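Local coordinates for protein putative alpha KG dependent 2,4-D dioxygenase (Burkholderia xenovorans, PDB 5J92) that probably catalyses an iron(II)- and 2-oxoglutarate-dependent oxidation, as a member of the TfdA dioxygenase family, at residues 50-55 against 260-265; 132-137 against 288-293; 138-143 against 284-289. All coordinates share one frame; numbering follows the deposited sequence. Where two conformers were deposited one is given.

Contact 1: residues 50-55 against 260-265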
loop_
_atom_site.group_PDB
_atom_site.type_symbol
_atom_site.label_atom_id
_atom_site.label_comp_id
_atom_site.label_asym_id
_atom_site.label_seq_id
_atom_site.Cartn_x
_atom_site.Cartn_y
_atom_site.Cartn_z
ATOM N N VAL A 50 -12.279 -15.010 -12.013
ATOM C CA VAL A 50 -13.505 -14.359 -11.543
ATOM C C VAL A 50 -14.590 -14.630 -12.575
ATOM O O VAL A 50 -14.445 -14.255 -13.746
ATOM C CB VAL A 50 -13.341 -12.843 -11.339
ATOM C CG1 VAL A 50 -14.679 -12.213 -10.850
ATOM C CG2 VAL A 50 -12.199 -12.516 -10.376
ATOM N N LEU A 51 -15.659 -15.311 -12.155
ATOM C CA LEU A 51 -16.801 -15.605 -13.007
ATOM C C LEU A 51 -18.048 -14.943 -12.427
ATOM O O LEU A 51 -18.325 -15.054 -11.219
ATOM C CB LEU A 51 -17.010 -17.124 -13.147
ATOM C CG LEU A 51 -15.898 -17.923 -13.838
ATOM C CD1 LEU A 51 -16.207 -19.417 -13.816
ATOM C CD2 LEU A 51 -15.733 -17.461 -15.277
ATOM N N ILE A 52 -18.793 -14.271 -13.293
ATOM C CA ILE A 52 -19.968 -13.484 -12.930
ATOM C C ILE A 52 -21.171 -14.120 -13.605
ATOM O O ILE A 52 -21.219 -14.209 -14.840
ATOM C CB ILE A 52 -19.826 -12.023 -13.384
ATOM C CG1 ILE A 52 -18.567 -11.404 -12.792
ATOM C CG2 ILE A 52 -21.083 -11.242 -13.058
ATOM C CD1 ILE A 52 -17.868 -10.480 -13.767
ATOM N N PHE A 53 -22.146 -14.542 -12.810
ATOM C CA PHE A 53 -23.393 -15.074 -13.354
ATOM C C PHE A 53 -24.490 -14.040 -13.118
ATOM O O PHE A 53 -24.958 -13.876 -11.979
ATOM C CB PHE A 53 -23.746 -16.414 -12.696
ATOM C CG PHE A 53 -22.636 -17.436 -12.766
ATOM C CD1 PHE A 53 -21.640 -17.470 -11.793
ATOM C CD2 PHE A 53 -22.590 -18.366 -13.792
ATOM C CE1 PHE A 53 -20.616 -18.402 -11.848
ATOM C CE2 PHE A 53 -21.574 -19.311 -13.854
ATOM C CZ PHE A 53 -20.590 -19.332 -12.883
ATOM N N PRO A 54 -24.899 -13.288 -14.136
ATOM C CA PRO A 54 -25.869 -12.210 -13.911
ATOM C C PRO A 54 -27.251 -12.736 -13.551
ATOM O O PRO A 54 -27.647 -13.835 -13.943
ATOM C CB PRO A 54 -25.908 -11.471 -15.261
ATOM C CG PRO A 54 -24.631 -11.865 -15.972
ATOM C CD PRO A 54 -24.368 -13.290 -15.512
ATOM N N ARG A 55 -27.984 -11.923 -12.791
ATOM C CA ARG A 55 -29.434 -12.070 -12.615
ATOM C C ARG A 55 -29.817 -13.471 -12.119
ATOM O O ARG A 55 -30.647 -14.170 -12.704
ATOM C CB ARG A 55 -30.161 -11.710 -13.921
ATOM C CG ARG A 55 -29.939 -10.254 -14.338
ATOM C CD ARG A 55 -30.385 -9.931 -15.775
ATOM N NE ARG A 55 -29.386 -10.313 -16.781
ATOM C CZ ARG A 55 -28.361 -9.550 -17.177
ATOM N NH1 ARG A 55 -27.506 -9.997 -18.098
ATOM N NH2 ARG A 55 -28.183 -8.341 -16.653
ATOM N N ASP A 260 -26.122 -10.213 -9.201
ATOM C CA ASP A 260 -24.894 -10.800 -9.701
ATOM C C ASP A 260 -24.489 -11.923 -8.751
ATOM O O ASP A 260 -24.453 -11.727 -7.530
ATOM C CB ASP A 260 -23.759 -9.775 -9.725
ATOM C CG ASP A 260 -23.717 -8.914 -10.980
ATOM O OD1 ASP A 260 -24.466 -9.141 -11.949
ATOM O OD2 ASP A 260 -22.870 -7.999 -10.980
ATOM N N LEU A 261 -24.174 -13.089 -9.295
ATOM C CA LEU A 261 -23.464 -14.118 -8.542
ATOM C C LEU A 261 -22.021 -14.103 -9.028
ATOM O O LEU A 261 -21.745 -14.433 -10.188
ATOM C CB LEU A 261 -24.105 -15.492 -8.726
ATOM C CG LEU A 261 -23.866 -16.561 -7.654
ATOM C CD1 LEU A 261 -24.541 -17.857 -8.057
ATOM C CD2 LEU A 261 -22.399 -16.821 -7.408
ATOM N N VAL A 262 -21.101 -13.734 -8.145
ATOM C CA VAL A 262 -19.688 -13.642 -8.491
ATOM C C VAL A 262 -18.957 -14.756 -7.756
ATOM O O VAL A 262 -19.039 -14.867 -6.523
ATOM C CB VAL A 262 -19.086 -12.269 -8.158
ATOM C CG1 VAL A 262 -17.580 -12.263 -8.470
ATOM C CG2 VAL A 262 -19.798 -11.179 -8.947
ATOM N N MET A 263 -18.269 -15.586 -8.531
ATOM C CA MET A 263 -17.498 -16.720 -8.049
ATOM C C MET A 263 -16.043 -16.467 -8.398
ATOM O O MET A 263 -15.737 -16.133 -9.551
ATOM C CB MET A 263 -18.028 -18.008 -8.692
ATOM C CG MET A 263 -17.083 -19.173 -8.795
ATOM S SD MET A 263 -17.885 -20.439 -9.803
ATOM C CE MET A 263 -16.750 -21.807 -9.589
ATOM N N TRP A 264 -15.151 -16.534 -7.394
ATOM C CA TRP A 264 -13.743 -16.265 -7.657
ATOM C C TRP A 264 -12.848 -17.318 -7.020
ATOM O O TRP A 264 -13.159 -17.887 -5.967
ATOM C CB TRP A 264 -13.324 -14.836 -7.216
ATOM C CG TRP A 264 -13.230 -14.577 -5.720
ATOM C CD1 TRP A 264 -12.138 -14.754 -4.910
ATOM C CD2 TRP A 264 -14.265 -14.062 -4.885
ATOM N NE1 TRP A 264 -12.441 -14.397 -3.606
ATOM C CE2 TRP A 264 -13.742 -13.963 -3.570
ATOM C CE3 TRP A 264 -15.591 -13.682 -5.112
ATOM C CZ2 TRP A 264 -14.493 -13.492 -2.507
ATOM C CZ3 TRP A 264 -16.339 -13.218 -4.038
ATOM C CH2 TRP A 264 -15.791 -13.130 -2.757
ATOM N N ASP A 265 -11.742 -17.587 -7.710
ATOM C CA ASP A 265 -10.786 -18.634 -7.344
ATOM C C ASP A 265 -9.690 -17.998 -6.493
ATOM O O ASP A 265 -8.823 -17.286 -6.999
ATOM C CB ASP A 265 -10.250 -19.296 -8.612
ATOM C CG ASP A 265 -9.412 -20.550 -8.335
ATOM O OD1 ASP A 265 -8.991 -20.756 -7.174
ATOM O OD2 ASP A 265 -9.199 -21.338 -9.290
HETATM O O HOH W 1 -27.055 -9.220 -12.127
#
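Phe53 and Met263 lie on the same face of the sheet, and their torsions bring ring and thioether together: CG of Phe53 stands anti to its carbonyl carbon (chi1 -54°), while Met263 places CG anti to the backbone N and runs on extended. The thioether thus arrives at the rim of the ring, SD lying 4.0 Å from Phe53 CE1 and close to the ring plane, a Met-aromatic contact of the edge type. CD1 of the same ring edge rests against the carbonyl oxygen of Leu261, at 3.4 Å. The backbones beneath form a regular antiparallel ladder in which Leu51 pairs with Met263 and Phe53 with Leu261, two bonds to each pair. The Leu51 pair is nearly straight, with N of Leu51 2.7 Å from O of Met263. On the other face of the sheet, Val50 CG1 touches Val262 CG1 at 3.8 Å, and Ile52 lies alongside Val262, pointing the same way. Beyond the strand, one water takes the N-H of Arg55 and donates to OD1 of Asp260, 2.6 Å away, whereas OD2 of Asp260 is held by Ser257 and His254. Helix 35-47 covers the face of Leu51, Phe53 and Met263 through Ile41; on the other face, the indole of Trp264 leads away to Asp124 and His271, two ligands of the iron. This pairing therefore joins two central strands of the main sheet in the cupin-type fold. Its chemistry, apolar on both faces with the backbone polar groups paired between them, implies a water-poor core, and the bridging water sits where the strand pairing ends.

Contact 2: residues 132-137 against 288-293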
loop_
_atom_site.group_PDB
_atom_site.type_symbol
_atom_site.label_atom_id
_atom_site.label_comp_id
_atom_site.label_asym_id
_atom_site.label_seq_id
_atom_site.Cartn_x
_atom_site.Cartn_y
_atom_site.Cartn_z
ATOM N N ALA A 132 -9.321 -21.427 1.333
ATOM C CA ALA A 132 -10.496 -21.459 0.484
ATOM C C ALA A 132 -10.122 -21.863 -0.933
ATOM O O ALA A 132 -9.001 -21.629 -1.394
ATOM C CB ALA A 132 -11.172 -20.084 0.442
ATOM N N ARG A 133 -11.072 -22.499 -1.615
ATOM C CA ARG A 133 -10.938 -22.709 -3.050
ATOM C C ARG A 133 -11.680 -21.574 -3.758
ATOM O O ARG A 133 -11.122 -20.499 -3.955
ATOM C CB ARG A 133 -11.477 -24.080 -3.454
ATOM C CG ARG A 133 -11.278 -24.423 -4.930
ATOM C CD ARG A 133 -11.672 -25.863 -5.213
ATOM N NE ARG A 133 -10.720 -26.808 -4.626
ATOM C CZ ARG A 133 -10.926 -28.115 -4.516
ATOM N NH1 ARG A 133 -12.062 -28.654 -4.943
ATOM N NH2 ARG A 133 -9.991 -28.886 -3.975
ATOM N N TYR A 134 -12.943 -21.780 -4.096
ATOM C CA TYR A 134 -13.786 -20.741 -4.667
ATOM C C TYR A 134 -14.590 -20.063 -3.567
ATOM O O TYR A 134 -15.112 -20.727 -2.663
ATOM C CB TYR A 134 -14.747 -21.318 -5.697
ATOM C CG TYR A 134 -14.095 -21.987 -6.889
ATOM C CD1 TYR A 134 -13.646 -21.233 -7.964
ATOM C CD2 TYR A 134 -13.940 -23.375 -6.945
ATOM C CE1 TYR A 134 -13.059 -21.827 -9.061
ATOM C CE2 TYR A 134 -13.344 -23.985 -8.041
ATOM C CZ TYR A 134 -12.911 -23.199 -9.100
ATOM O OH TYR A 134 -12.325 -23.764 -10.211
ATOM N N SER A 135 -14.713 -18.745 -3.667
ATOM C CA SER A 135 -15.654 -17.985 -2.858
ATOM C C SER A 135 -16.785 -17.490 -3.752
ATOM O O SER A 135 -16.600 -17.296 -4.956
ATOM C CB SER A 135 -14.959 -16.809 -2.162
ATOM O OG SER A 135 -13.998 -17.266 -1.211
ATOM N N PHE A 136 -17.970 -17.312 -3.159
ATOM C CA PHE A 136 -19.174 -16.928 -3.884
ATOM C C PHE A 136 -19.864 -15.791 -3.145
ATOM O O PHE A 136 -20.018 -15.843 -1.917
ATOM C CB PHE A 136 -20.150 -18.107 -4.025
ATOM C CG PHE A 136 -19.536 -19.355 -4.604
ATOM C CD1 PHE A 136 -18.743 -20.190 -3.819
ATOM C CD2 PHE A 136 -19.769 -19.705 -5.930
ATOM C CE1 PHE A 136 -18.179 -21.332 -4.342
ATOM C CE2 PHE A 136 -19.205 -20.854 -6.467
ATOM C CZ PHE A 136 -18.418 -21.680 -5.666
ATOM N N LEU A 137 -20.293 -14.775 -3.899
ATOM C CA LEU A 137 -20.982 -13.610 -3.358
ATOM C C LEU A 137 -22.186 -13.325 -4.241
ATOM O O LEU A 137 -22.031 -13.098 -5.444
ATOM C CB LEU A 137 -20.066 -12.380 -3.318
ATOM C CG LEU A 137 -19.281 -12.002 -2.062
ATOM C CD1 LEU A 137 -18.497 -10.706 -2.290
ATOM C CD2 LEU A 137 -20.186 -11.894 -0.839
ATOM N N ALA A 288 -20.849 -17.712 0.300
ATOM C CA ALA A 288 -20.552 -19.118 0.515
ATOM C C ALA A 288 -19.091 -19.339 0.164
ATOM O O ALA A 288 -18.514 -18.599 -0.640
ATOM C CB ALA A 288 -21.443 -20.044 -0.319
ATOM N N THR A 289 -18.480 -20.325 0.810
ATOM C CA THR A 289 -17.059 -20.564 0.611
ATOM C C THR A 289 -16.792 -22.061 0.543
ATOM O O THR A 289 -17.351 -22.837 1.321
ATOM C CB THR A 289 -16.229 -19.913 1.730
ATOM O OG1 THR A 289 -16.608 -18.536 1.850
ATOM C CG2 THR A 289 -14.733 -19.990 1.406
ATOM N N THR A 290 -15.967 -22.461 -0.414
ATOM C CA THR A 290 -15.499 -23.833 -0.512
ATOM C C THR A 290 -14.036 -23.877 -0.098
ATOM O O THR A 290 -13.299 -22.899 -0.269
ATOM C CB THR A 290 -15.659 -24.385 -1.933
ATOM O OG1 THR A 290 -14.925 -23.564 -2.852
ATOM C CG2 THR A 290 -17.136 -24.400 -2.333
ATOM N N LEU A 291 -13.624 -25.026 0.431
ATOM C CA LEU A 291 -12.261 -25.249 0.888
ATOM C C LEU A 291 -11.461 -26.011 -0.158
ATOM O O LEU A 291 -12.001 -26.839 -0.894
ATOM C CB LEU A 291 -12.251 -26.019 2.210
ATOM C CG LEU A 291 -12.880 -25.223 3.348
ATOM C CD1 LEU A 291 -12.874 -26.022 4.643
ATOM C CD2 LEU A 291 -12.079 -23.936 3.507
ATOM N N ASP A 292 -10.161 -25.723 -0.211
ATOM C CA ASP A 292 -9.280 -26.277 -1.243
ATOM C C ASP A 292 -8.726 -27.638 -0.813
ATOM O O ASP A 292 -7.527 -27.841 -0.672
ATOM C CB ASP A 292 -8.162 -25.286 -1.554
ATOM C CG ASP A 292 -7.378 -25.654 -2.805
ATOM O OD1 ASP A 292 -7.902 -26.424 -3.636
ATOM O OD2 ASP A 292 -6.247 -25.153 -2.970
ATOM N N ASP A 293 -9.638 -28.582 -0.594
ATOM C CA ASP A 293 -9.271 -29.934 -0.173
ATOM C C ASP A 293 -8.927 -30.734 -1.420
ATOM O O ASP A 293 -9.815 -31.161 -2.162
ATOM C CB ASP A 293 -10.416 -30.563 0.611
ATOM C CG ASP A 293 -10.041 -31.882 1.259
ATOM O OD1 ASP A 293 -9.038 -32.511 0.865
ATOM O OD2 ASP A 293 -10.773 -32.292 2.178
#
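Thr290 and Tyr134 make the dense centre of this contact. The carbonyl oxygen of Tyr134 is gripped twice, by N of Thr290 at 3.0 Å and by its OG1 at 2.8 Å, the hydroxyl lying in the carbonyl plane on a lone pair. With OG1 set between backbone N and carbonyl carbon (chi1 59°), the methyl CG2 is turned to the edge of the Phe136 ring, 3.8 Å from CE1. Phe136 also pairs with Ala288 through two backbone bonds, and helix 60-67 packs over both. Between Ala132 and Ser135 the antiparallel register slips by one residue, a beta bulge at the corner where strand 132-139 bends within the double-stranded beta-helix core of this dioxygenase family. Ser135, across from Thr289, turns its OG to Asp124, a ligand of the iron, and so belongs to the second shell of the metal. At the bulge itself Arg133 turns toward the other strand: its N bonds O of Thr290, and its side chain forms a salt bridge with Asp292, NE at 3.0 Å and NH2 at 3.2 Å both meeting OD1 on its anti side, guanidinium and carboxylate planes 81° apart. The looser side is that of partly exposed Leu291 and Asp293: O of Leu291 lies over one guanidinium face, and NH2 bonds O of Asp293 only weakly.

Contact 3: residues 138-143 against 284-289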
loop_
_atom_site.group_PDB
_atom_site.type_symbol
_atom_site.label_atom_id
_atom_site.label_comp_id
_atom_site.label_asym_id
_atom_site.label_seq_id
_atom_site.Cartn_x
_atom_site.Cartn_y
_atom_site.Cartn_z
ATOM N N LEU A 138 -23.378 -13.320 -3.651
ATOM C CA LEU A 138 -24.607 -13.016 -4.378
ATOM C C LEU A 138 -25.180 -11.713 -3.840
ATOM O O LEU A 138 -25.497 -11.611 -2.649
ATOM C CB LEU A 138 -25.612 -14.161 -4.246
ATOM C CG LEU A 138 -26.975 -14.009 -4.921
ATOM C CD1 LEU A 138 -26.863 -13.797 -6.431
ATOM C CD2 LEU A 138 -27.808 -15.221 -4.612
ATOM N N SER A 139 -25.322 -10.720 -4.711
ATOM C CA SER A 139 -25.749 -9.392 -4.287
ATOM C C SER A 139 -27.269 -9.303 -4.227
ATOM O O SER A 139 -27.964 -9.699 -5.168
ATOM C CB SER A 139 -25.205 -8.320 -5.229
ATOM O OG SER A 139 -25.841 -8.395 -6.488
ATOM N N TYR A 140 -27.777 -8.775 -3.115
ATOM C CA TYR A 140 -29.189 -8.484 -2.941
ATOM C C TYR A 140 -29.486 -6.999 -3.061
ATOM O O TYR A 140 -30.466 -6.617 -3.703
ATOM C CB TYR A 140 -29.680 -8.997 -1.578
ATOM C CG TYR A 140 -30.040 -10.466 -1.574
ATOM C CD1 TYR A 140 -29.101 -11.438 -1.918
ATOM C CD2 TYR A 140 -31.323 -10.880 -1.240
ATOM C CE1 TYR A 140 -29.434 -12.786 -1.915
ATOM C CE2 TYR A 140 -31.667 -12.218 -1.234
ATOM C CZ TYR A 140 -30.720 -13.169 -1.569
ATOM O OH TYR A 140 -31.077 -14.501 -1.556
ATOM N N ILE A 141 -28.680 -6.149 -2.429
ATOM C CA ILE A 141 -28.888 -4.701 -2.449
ATOM C C ILE A 141 -27.539 -4.045 -2.713
ATOM O O ILE A 141 -26.575 -4.300 -1.982
ATOM C CB ILE A 141 -29.514 -4.181 -1.140
ATOM C CG1 ILE A 141 -30.850 -4.892 -0.857
ATOM C CG2 ILE A 141 -29.730 -2.688 -1.218
ATOM C CD1 ILE A 141 -31.541 -4.487 0.478
ATOM N N VAL A 142 -27.466 -3.226 -3.753
ATOM C CA VAL A 142 -26.217 -2.631 -4.231
ATOM C C VAL A 142 -26.249 -1.135 -3.925
ATOM O O VAL A 142 -27.187 -0.455 -4.349
ATOM C CB VAL A 142 -26.004 -2.853 -5.743
ATOM C CG1 VAL A 142 -24.706 -2.190 -6.209
ATOM C CG2 VAL A 142 -25.993 -4.318 -6.083
ATOM N N PRO A 143 -25.256 -0.595 -3.223
ATOM C CA PRO A 143 -25.217 0.857 -3.006
ATOM C C PRO A 143 -24.907 1.592 -4.299
ATOM O O PRO A 143 -24.263 1.063 -5.204
ATOM C CB PRO A 143 -24.087 1.045 -1.984
ATOM C CG PRO A 143 -23.798 -0.339 -1.440
ATOM C CD PRO A 143 -24.138 -1.281 -2.558
ATOM N N GLU A 284 -26.229 -5.515 0.936
ATOM C CA GLU A 284 -26.564 -6.859 1.379
ATOM C C GLU A 284 -25.991 -7.852 0.382
ATOM O O GLU A 284 -26.371 -7.845 -0.792
ATOM C CB GLU A 284 -28.075 -7.051 1.516
ATOM C CG GLU A 284 -28.437 -8.432 2.033
ATOM C CD GLU A 284 -29.929 -8.653 2.156
ATOM O OE1 GLU A 284 -30.701 -7.680 2.021
ATOM O OE2 GLU A 284 -30.330 -9.812 2.386
ATOM N N MET A 285 -25.106 -8.716 0.868
ATOM C CA MET A 285 -24.432 -9.748 0.094
ATOM C C MET A 285 -24.561 -11.074 0.827
ATOM O O MET A 285 -24.417 -11.129 2.052
ATOM C CB MET A 285 -22.945 -9.425 -0.084
ATOM C CG MET A 285 -22.631 -8.071 -0.686
ATOM S SD MET A 285 -22.195 -8.227 -2.425
ATOM C CE MET A 285 -22.680 -6.619 -3.050
ATOM N N HIS A 286 -24.844 -12.136 0.082
ATOM C CA HIS A 286 -24.887 -13.485 0.628
ATOM C C HIS A 286 -23.673 -14.259 0.140
ATOM O O HIS A 286 -23.369 -14.253 -1.059
ATOM C CB HIS A 286 -26.181 -14.190 0.230
ATOM C CG HIS A 286 -27.404 -13.581 0.841
ATOM N ND1 HIS A 286 -28.542 -14.308 1.106
ATOM C CD2 HIS A 286 -27.661 -12.316 1.254
ATOM C CE1 HIS A 286 -29.453 -13.518 1.647
ATOM N NE2 HIS A 286 -28.943 -12.304 1.746
ATOM N N ARG A 287 -22.990 -14.931 1.066
ATOM C CA ARG A 287 -21.681 -15.507 0.798
ATOM C C ARG A 287 -21.692 -17.006 1.051
ATOM O O ARG A 287 -22.417 -17.500 1.919
ATOM C CB ARG A 287 -20.592 -14.854 1.666
ATOM N N ALA A 288 -20.849 -17.712 0.300
ATOM C CA ALA A 288 -20.552 -19.118 0.515
ATOM C C ALA A 288 -19.091 -19.339 0.164
ATOM O O ALA A 288 -18.514 -18.599 -0.640
ATOM C CB ALA A 288 -21.443 -20.044 -0.319
ATOM N N THR A 289 -18.480 -20.325 0.810
ATOM C CA THR A 289 -17.059 -20.564 0.611
ATOM C C THR A 289 -16.792 -22.061 0.543
ATOM O O THR A 289 -17.351 -22.837 1.321
ATOM C CB THR A 289 -16.229 -19.913 1.730
ATOM O OG1 THR A 289 -16.608 -18.536 1.850
ATOM C CG2 THR A 289 -14.733 -19.990 1.406
#
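Tyr140 and His286 supply the aromatic part of this contact, a face-to-face stack with ring centroids 3.8 Å apart and planes only 10° from parallel. Tyr140 CE1 lies over the middle of the imidazole, while NE2 of His286 lies over the middle of the phenol ring. The side chains themselves cross at about a right angle, each starting with CG anti to its own carbonyl carbon (chi1 -83° for Tyr140).

Among the side-chain hydrogen bonds, NE2 of His286 donates to OE2 of Glu284 at 2.9 Å, near the imidazole plane and on the anti side of the carboxylate. ND1 is bonded to Asp60, so both ring nitrogens are engaged and the rotation of the imidazole is fixed.

Backbone bonds follow the antiparallel ladder at Leu138 and His286 until a classic beta bulge interrupts it: the carbonyl oxygen of Glu284 accepts from N of Tyr140 at 2.9 Å and from N of Ile141 at 3.3 Å. The bond from N of Glu284 to O of Ile141, 3.2 Å, takes the ladder up again. The bulge puts Tyr140 on the side of the strand that faces Glu284 and His286.

Looser van der Waals contacts complete the set: Met285 CE meets Ser139 CB at 3.7 Å, and the Ile141 CD1 methyl lies against OE1 of Glu284.

Arg259 adds a cation-pi contact to Tyr140. Gripped between Asp60 and Glu284, the imidazole would probably be biased toward its protonated form, and a cationic ring would stack well upon the electron-rich phenol.

How the contacts relate
The three contacts lie in one mixed sheet and share its strands. Contact 1 joins strands 50-53 and 261-265 in the interior; contacts 2 and 3 are successive halves of the pairing between strands 132-139 and 284-291. Strand 132-139 also borders 261-265, where Trp264 O probably bonds to Ser135 N and Asp260 O to Ser139 N, so contact 1 is continuous with both others. Chemistry follows position. Contact 1 is regular and apolar, contact 2 is buried but ends in a salt bridge, and contact 3, partly exposed, relies on a stack and a histidine-carboxylate hydrogen bond. Both pairings of 132-139 with 284-291 carry a bulge. Contacts 1 and 2 approach the iron, whereas contact 3 lies farther off.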